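Local coordinates for protein putative N-acetylmuramoyl-L-alanine amidase,autolysin cwp6 (Peptoclostridium difficile, PDB 5J72) that probably cleaves the amide bond between N-acetylmuramic acid and L-alanine in peptidoglycan as a zinc-dependent autolysin, and carries cell-wall-binding CWB2 repeats, at residues K578-T581 with D587-Y590; D524-I529 with L589-N594. One frame throughout, in Å; residues are numbered along the deposited sequence.

Contact 1: K578-T581 with D587-Y590; sequences KTRT and DYLY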
ATOM      1  N   LYS A 578     -31.094  21.398 -15.425  1.00 37.70           N
ATOM      2  CA  LYS A 578     -31.214  22.450 -16.428  1.00 35.85           C
ATOM      3  C   LYS A 578     -30.716  22.075 -17.800  1.00 38.05           C
ATOM      4  O   LYS A 578     -29.919  21.137 -17.945  1.00 36.44           O
ATOM      5  CB  LYS A 578     -30.377  23.598 -15.982  1.00 34.85           C
ATOM      6  CG  LYS A 578     -30.754  24.219 -14.694  1.00 41.23           C
ATOM      7  CD  LYS A 578     -29.824  25.363 -14.465  1.00 45.30           C
ATOM      8  CE  LYS A 578     -30.390  26.385 -13.525  1.00 53.06           C
ATOM      9  NZ  LYS A 578     -30.486  25.861 -12.154  1.00 65.32           N
ATOM     10  N   THR A 579     -31.219  22.756 -18.851  1.00 38.10           N
ATOM     11  CA  THR A 579     -30.675  22.544 -20.172  1.00 38.07           C
ATOM     12  C   THR A 579     -30.197  23.941 -20.601  1.00 41.94           C
ATOM     13  O   THR A 579     -30.613  24.954 -20.032  1.00 40.64           O
ATOM     14  CB  THR A 579     -31.617  21.931 -21.176  1.00 43.38           C
ATOM     15  OG1 THR A 579     -32.719  22.817 -21.400  1.00 44.19           O
ATOM     16  CG2 THR A 579     -32.121  20.617 -20.747  1.00 43.41           C
ATOM     17  N   ARG A 580     -29.294  23.990 -21.570  1.00 42.40           N
ATOM     18  CA  ARG A 580     -28.763  25.252 -22.047  1.00 41.55           C
ATOM     19  C   ARG A 580     -28.339  25.021 -23.489  1.00 40.11           C
ATOM     20  O   ARG A 580     -27.713  24.010 -23.814  1.00 36.37           O
ATOM     21  CB  ARG A 580     -27.642  25.709 -21.159  1.00 39.79           C
ATOM     22  CG  ARG A 580     -27.310  27.156 -21.406  1.00 42.97           C
ATOM     23  CD  ARG A 580     -25.926  27.496 -20.909  1.00 51.02           C
ATOM     24  NE  ARG A 580     -25.417  28.672 -21.617  1.00 56.87           N
ATOM     25  CZ  ARG A 580     -24.507  29.493 -21.116  1.00 55.17           C
ATOM     26  NH1 ARG A 580     -24.004  29.276 -19.906  1.00 55.38           N
ATOM     27  NH2 ARG A 580     -24.084  30.535 -21.824  1.00 58.81           N
ATOM     28  N   THR A 581     -28.719  25.958 -24.382  1.00 37.85           N
ATOM     29  CA  THR A 581     -28.425  25.764 -25.799  1.00 40.03           C
ATOM     30  C   THR A 581     -27.677  26.923 -26.439  1.00 40.77           C
ATOM     31  O   THR A 581     -27.583  28.026 -25.887  1.00 38.83           O
ATOM     32  CB  THR A 581     -29.737  25.589 -26.588  1.00 43.88           C
ATOM     33  OG1 THR A 581     -30.539  26.753 -26.311  1.00 42.88           O
ATOM     34  CG2 THR A 581     -30.489  24.322 -26.203  1.00 41.49           C
ATOM     35  N   ASP A 587     -26.924  21.635 -27.539  1.00 29.73           N
ATOM     36  CA  ASP A 587     -26.476  21.882 -26.162  1.00 26.07           C
ATOM     37  C   ASP A 587     -25.266  22.788 -26.149  1.00 23.73           C
ATOM     38  O   ASP A 587     -24.382  22.657 -27.013  1.00 28.05           O
ATOM     39  CB  ASP A 587     -26.067  20.541 -25.491  1.00 24.45           C
ATOM     40  CG  ASP A 587     -27.294  19.666 -25.265  1.00 24.54           C
ATOM     41  OD1 ASP A 587     -28.149  20.069 -24.505  1.00 30.40           O
ATOM     42  OD2 ASP A 587     -27.364  18.575 -25.860  1.00 31.15           O
ATOM     43  N   TYR A 588     -25.253  23.668 -25.227  1.00 26.24           N
ATOM     44  CA  TYR A 588     -24.157  24.620 -25.066  1.00 24.08           C
ATOM     45  C   TYR A 588     -22.848  23.913 -24.624  1.00 26.40           C
ATOM     46  O   TYR A 588     -21.770  24.229 -25.127  1.00 26.02           O
ATOM     47  CB  TYR A 588     -24.599  25.563 -24.003  1.00 25.28           C
ATOM     48  CG  TYR A 588     -23.521  26.515 -23.556  1.00 29.00           C
ATOM     49  CD1 TYR A 588     -22.845  26.316 -22.364  1.00 28.49           C
ATOM     50  CD2 TYR A 588     -23.189  27.626 -24.317  1.00 31.98           C
ATOM     51  CE1 TYR A 588     -21.869  27.206 -21.933  1.00 28.91           C
ATOM     52  CE2 TYR A 588     -22.216  28.515 -23.899  1.00 28.15           C
ATOM     53  CZ  TYR A 588     -21.560  28.307 -22.705  1.00 34.58           C
ATOM     54  OH  TYR A 588     -20.618  29.207 -22.277  1.00 38.56           O
ATOM     55  N   LEU A 589     -22.955  22.990 -23.652  1.00 27.62           N
ATOM     56  CA  LEU A 589     -21.766  22.305 -23.123  1.00 24.01           C
ATOM     57  C   LEU A 589     -21.217  21.319 -24.108  1.00 22.39           C
ATOM     58  O   LEU A 589     -21.893  20.395 -24.578  1.00 24.62           O
ATOM     59  CB  LEU A 589     -22.156  21.576 -21.787  1.00 24.86           C
ATOM     60  CG  LEU A 589     -22.476  22.518 -20.680  1.00 25.33           C
ATOM     61  CD1 LEU A 589     -23.176  21.723 -19.555  1.00 31.05           C
ATOM     62  CD2 LEU A 589     -21.222  23.202 -20.121  1.00 23.41           C
ATOM     63  N   TYR A 590     -19.947  21.489 -24.428  1.00 22.58           N
ATOM     64  CA  TYR A 590     -19.249  20.596 -25.356  1.00 22.46           C
ATOM     65  C   TYR A 590     -19.410  19.131 -24.978  1.00 23.84           C
ATOM     66  O   TYR A 590     -19.686  18.282 -25.848  1.00 24.41           O
ATOM     67  CB  TYR A 590     -17.729  20.969 -25.352  1.00 23.53           C
ATOM     68  CG  TYR A 590     -16.950  20.316 -26.472  1.00 26.57           C
ATOM     69  CD1 TYR A 590     -16.687  18.949 -26.462  1.00 25.03           C
ATOM     70  CD2 TYR A 590     -16.497  21.065 -27.560  1.00 25.38           C
ATOM     71  CE1 TYR A 590     -16.000  18.342 -27.499  1.00 27.43           C
ATOM     72  CE2 TYR A 590     -15.811  20.463 -28.609  1.00 25.81           C
ATOM     73  CZ  TYR A 590     -15.564  19.099 -28.572  1.00 32.07           C
ATOM     74  OH  TYR A 590     -14.899  18.474 -29.597  1.00 30.69           O
TER
HETATM   75  O   HOH W   1     -25.523  22.399 -22.275  1.00 29.47           O
HETATM   76  O   HOH W   2     -28.056  21.373 -22.123  1.00 32.36           O
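Asp587 and Thr581 form a single backbone bridge, their CA atoms 4.4 Å apart, where the loop after strand 574-578 folds back on itself. Thr581 belongs to a calcium site, unoccupied here. The CA of Asp587 adds a CH-O contact to the carbonyl O of Arg580. The Asp587 side chain starts out away from segment 578-581 and reaches Arg580 through a water. This water accepts from Arg580 N and probably donates to Asp587 OD1, 2.7 Å away. The same OD1 is also bound by the backbone N of Val547, which ties it to the loop that follows strand 541-544.

Tyr588 follows with the direct bond. Its N donates to Arg580 O at 2.9 Å, fairly straight at the hydrogen (163°) but from above the carbonyl plane. The Tyr588 side chain leaves the backbone toward segment 578-581 and then runs alongside that of Arg580, in the same direction. Each has CG anti to its own backbone N, and the extended arginine chain carries the guanidinium over the ring. The two planes are only 5° apart. Arg580 NE lies over the ring centre, and Arg580 CZ is 3.5 Å from the Tyr588 centroid. Arg580 NH2 comes within 3.4 Å of Tyr588 CE2.

At Leu589 the backbone N donates to a second water at 3.0 Å, and that water donates to Arg580 O.

One carbonyl, Arg580 O, thus takes both an amide and a water, while the stacked guanidinium keeps its charge over the ring face on the exposed side.

Contact 2: D524-I529 with L589-N594; sequences DLFTSI and LYVLRN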
ATOM      1  N   ASP A 524     -22.584   3.643 -20.560  1.00 31.33           N
ATOM      2  CA  ASP A 524     -23.981   3.718 -20.256  1.00 32.15           C
ATOM      3  C   ASP A 524     -24.248   5.176 -19.851  1.00 32.93           C
ATOM      4  O   ASP A 524     -25.326   5.714 -20.099  1.00 27.94           O
ATOM      5  CB  ASP A 524     -24.338   2.755 -19.081  1.00 35.13           C
ATOM      6  CG  ASP A 524     -24.290   1.297 -19.541  1.00 42.06           C
ATOM      7  OD1 ASP A 524     -23.378   0.560 -19.112  1.00 40.98           O
ATOM      8  OD2 ASP A 524     -25.136   0.916 -20.339  1.00 44.43           O
ATOM      9  N   LEU A 525     -23.261   5.845 -19.189  1.00 26.92           N
ATOM     10  CA  LEU A 525     -23.468   7.253 -18.775  1.00 26.56           C
ATOM     11  C   LEU A 525     -22.115   7.922 -18.572  1.00 26.52           C
ATOM     12  O   LEU A 525     -21.202   7.279 -18.055  1.00 26.02           O
ATOM     13  CB  LEU A 525     -24.228   7.345 -17.444  1.00 25.07           C
ATOM     14  CG  LEU A 525     -24.461   8.783 -16.934  1.00 26.56           C
ATOM     15  CD1 LEU A 525     -25.584   9.453 -17.829  1.00 28.61           C
ATOM     16  CD2 LEU A 525     -24.953   8.850 -15.485  1.00 25.21           C
ATOM     17  N   PHE A 526     -22.000   9.174 -18.994  1.00 25.98           N
ATOM     18  CA  PHE A 526     -20.823  10.018 -18.855  1.00 21.62           C
ATOM     19  C   PHE A 526     -21.218  11.083 -17.897  1.00 23.21           C
ATOM     20  O   PHE A 526     -22.225  11.780 -18.131  1.00 24.26           O
ATOM     21  CB  PHE A 526     -20.437  10.600 -20.220  1.00 20.63           C
ATOM     22  CG  PHE A 526     -19.345  11.661 -20.183  1.00 23.86           C
ATOM     23  CD1 PHE A 526     -19.623  12.956 -19.780  1.00 23.83           C
ATOM     24  CD2 PHE A 526     -18.060  11.368 -20.597  1.00 26.12           C
ATOM     25  CE1 PHE A 526     -18.610  13.942 -19.789  1.00 21.67           C
ATOM     26  CE2 PHE A 526     -17.064  12.335 -20.611  1.00 25.19           C
ATOM     27  CZ  PHE A 526     -17.353  13.620 -20.204  1.00 23.49           C
ATOM     28  N   THR A 527     -20.456  11.267 -16.792  1.00 20.27           N
ATOM     29  CA  THR A 527     -20.786  12.284 -15.828  1.00 17.78           C
ATOM     30  C   THR A 527     -19.596  13.239 -15.637  1.00 23.40           C
ATOM     31  O   THR A 527     -18.552  12.801 -15.162  1.00 20.42           O
ATOM     32  CB  THR A 527     -21.130  11.646 -14.493  1.00 21.97           C
ATOM     33  OG1 THR A 527     -22.224  10.734 -14.698  1.00 23.27           O
ATOM     34  CG2 THR A 527     -21.609  12.630 -13.471  1.00 20.04           C
ATOM     35  N   SER A 528     -19.775  14.520 -15.987  1.00 21.27           N
ATOM     36  CA  SER A 528     -18.748  15.520 -15.775  1.00 22.18           C
ATOM     37  C   SER A 528     -19.011  16.145 -14.432  1.00 22.64           C
ATOM     38  O   SER A 528     -20.170  16.427 -14.098  1.00 23.80           O
ATOM     39  CB  SER A 528     -18.774  16.526 -16.938  1.00 23.94           C
ATOM     40  OG  SER A 528     -17.781  17.529 -16.786  1.00 28.50           O
ATOM     41  N   ILE A 529     -17.974  16.374 -13.609  1.00 18.11           N
ATOM     42  CA  ILE A 529     -18.161  16.885 -12.276  1.00 19.20           C
ATOM     43  C   ILE A 529     -17.460  18.209 -12.185  1.00 23.08           C
ATOM     44  O   ILE A 529     -16.251  18.293 -12.437  1.00 22.12           O
ATOM     45  CB  ILE A 529     -17.582  15.858 -11.225  1.00 21.13           C
ATOM     46  CG1 ILE A 529     -18.474  14.575 -11.246  1.00 20.95           C
ATOM     47  CG2 ILE A 529     -17.620  16.432  -9.790  1.00 19.97           C
ATOM     48  CD1 ILE A 529     -17.924  13.438 -10.376  1.00 22.25           C
ATOM     49  N   LEU A 589     -22.955  22.990 -23.652  1.00 27.62           N
ATOM     50  CA  LEU A 589     -21.766  22.305 -23.123  1.00 24.01           C
ATOM     51  C   LEU A 589     -21.217  21.319 -24.108  1.00 22.39           C
ATOM     52  O   LEU A 589     -21.893  20.395 -24.578  1.00 24.62           O
ATOM     53  CB  LEU A 589     -22.156  21.576 -21.787  1.00 24.86           C
ATOM     54  CG  LEU A 589     -22.476  22.518 -20.680  1.00 25.33           C
ATOM     55  CD1 LEU A 589     -23.176  21.723 -19.555  1.00 31.05           C
ATOM     56  CD2 LEU A 589     -21.222  23.202 -20.121  1.00 23.41           C
ATOM     57  N   TYR A 590     -19.947  21.489 -24.428  1.00 22.58           N
ATOM     58  CA  TYR A 590     -19.249  20.596 -25.356  1.00 22.46           C
ATOM     59  C   TYR A 590     -19.410  19.131 -24.978  1.00 23.84           C
ATOM     60  O   TYR A 590     -19.686  18.282 -25.848  1.00 24.41           O
ATOM     61  CB  TYR A 590     -17.729  20.969 -25.352  1.00 23.53           C
ATOM     62  CG  TYR A 590     -16.950  20.316 -26.472  1.00 26.57           C
ATOM     63  CD1 TYR A 590     -16.687  18.949 -26.462  1.00 25.03           C
ATOM     64  CD2 TYR A 590     -16.497  21.065 -27.560  1.00 25.38           C
ATOM     65  CE1 TYR A 590     -16.000  18.342 -27.499  1.00 27.43           C
ATOM     66  CE2 TYR A 590     -15.811  20.463 -28.609  1.00 25.81           C
ATOM     67  CZ  TYR A 590     -15.564  19.099 -28.572  1.00 32.07           C
ATOM     68  OH  TYR A 590     -14.899  18.474 -29.597  1.00 30.69           O
ATOM     69  N   VAL A 591     -19.275  18.800 -23.658  1.00 24.66           N
ATOM     70  CA  VAL A 591     -19.305  17.316 -23.359  1.00 21.98           C
ATOM     71  C   VAL A 591     -20.698  16.733 -23.488  1.00 25.97           C
ATOM     72  O   VAL A 591     -20.845  15.500 -23.473  1.00 26.83           O
ATOM     73  CB  VAL A 591     -18.690  17.006 -21.972  1.00 22.55           C
ATOM     74  CG1 VAL A 591     -17.214  17.454 -21.979  1.00 20.87           C
ATOM     75  CG2 VAL A 591     -19.447  17.721 -20.850  1.00 22.30           C
ATOM     76  N   LEU A 592     -21.717  17.609 -23.614  1.00 25.96           N
ATOM     77  CA  LEU A 592     -23.080  17.114 -23.830  1.00 27.74           C
ATOM     78  C   LEU A 592     -23.341  17.070 -25.351  1.00 29.18           C
ATOM     79  O   LEU A 592     -23.709  16.051 -25.907  1.00 31.02           O
ATOM     80  CB  LEU A 592     -24.091  18.065 -23.137  1.00 27.67           C
ATOM     81  CG  LEU A 592     -24.536  17.613 -21.749  1.00 32.19           C
ATOM     82  CD1 LEU A 592     -23.343  17.412 -20.841  1.00 30.40           C
ATOM     83  CD2 LEU A 592     -25.485  18.606 -21.153  1.00 28.62           C
ATOM     84  N   ARG A 593     -23.073  18.183 -26.024  1.00 31.22           N
ATOM     85  CA  ARG A 593     -23.361  18.306 -27.460  1.00 29.66           C
ATOM     86  C   ARG A 593     -22.614  17.328 -28.295  1.00 30.55           C
ATOM     87  O   ARG A 593     -23.164  16.783 -29.248  1.00 31.83           O
ATOM     88  CB  ARG A 593     -23.034  19.756 -27.900  1.00 28.81           C
ATOM     89  CG  ARG A 593     -23.275  20.010 -29.435  1.00 31.43           C
ATOM     90  CD  ARG A 593     -22.985  21.505 -29.743  1.00 31.90           C
ATOM     91  NE  ARG A 593     -21.541  21.759 -29.760  1.00 29.58           N
ATOM     92  CZ  ARG A 593     -20.841  22.361 -28.801  1.00 26.68           C
ATOM     93  NH1 ARG A 593     -21.450  22.827 -27.712  1.00 24.86           N
ATOM     94  NH2 ARG A 593     -19.518  22.464 -28.905  1.00 22.53           N
ATOM     95  N   ASN A 594     -21.364  17.050 -27.961  1.00 30.18           N
ATOM     96  CA  ASN A 594     -20.574  16.169 -28.806  1.00 29.77           C
ATOM     97  C   ASN A 594     -20.441  14.745 -28.312  1.00 31.56           C
ATOM     98  O   ASN A 594     -19.651  13.964 -28.842  1.00 29.58           O
ATOM     99  CB  ASN A 594     -19.159  16.777 -28.951  1.00 31.83           C
ATOM    100  CG  ASN A 594     -19.213  17.979 -29.835  1.00 35.14           C
ATOM    101  OD1 ASN A 594     -19.878  17.912 -30.871  1.00 37.10           O
ATOM    102  ND2 ASN A 594     -18.629  19.120 -29.483  1.00 35.15           N
TER
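Val591 meets Phe526 where the short helix 590-593 packs against strand 525-532. The tight part is small and apolar. Val591 CB sits 3.8 Å from Phe526 CE1, and Phe526 CZ is 4.0 Å from the same CB. The valine reaches the ring obliquely, and the two side chains cross at about a right angle. Phe526 CG is anti to the backbone N (chi1 171°), which sends the ring out from the strand to the helix. Val591 CG2 touches both strand residues: it is 4.0 Å from Phe526 CE1 and 4.1 Å from Ser528 CB.

Ser528 takes part through its CB alone. Its OG is hydrogen-bonded to Asp457, on the adjacent strand 453-458. Thr515 of helix 511-521 also packs on Val591, and Ser518 of that helix packs on Phe526.

At the thin edge of the contact, Leu592 barely adds to it. Away from the strand, Tyr590, Arg593 and Asn594 are partly exposed and do not touch it. Tyr590 packs instead on Leu511 and Thr515 of helix 511-521, with Asn594 ND2 over its ring. The turn itself is held by Leu589 O, which accepts from Leu592 N at 3.0 Å and from Arg593 N at 2.9 Å.

No hydrogen bond joins the two segments, so the helix rests on the strand by apolar contact. The buried hydroxyl of Ser528 is served within the sheet, close to the zinc ligand His530.

Contacts 1 and 2 share Leu589 and Tyr590, and their centres are 10 Å apart. Contact 1 closes the loop that leads into helix 590-593; contact 2 seats that helix on the central sheet of the amidase domain. Arg593 joins them from the helix: its NH1 is 3.0 Å from Asp587 O, probably a hydrogen bond. Packing of Asp587 CB on Leu592 CB at 3.9 Å adds to the join. The zinc held by His460, Glu477 and His530 is about 10 Å from the Tyr588 side chain and about 7 Å from that of Ser528. Both contacts therefore lie close to the zinc site, contact 2 through the strand that also carries His530.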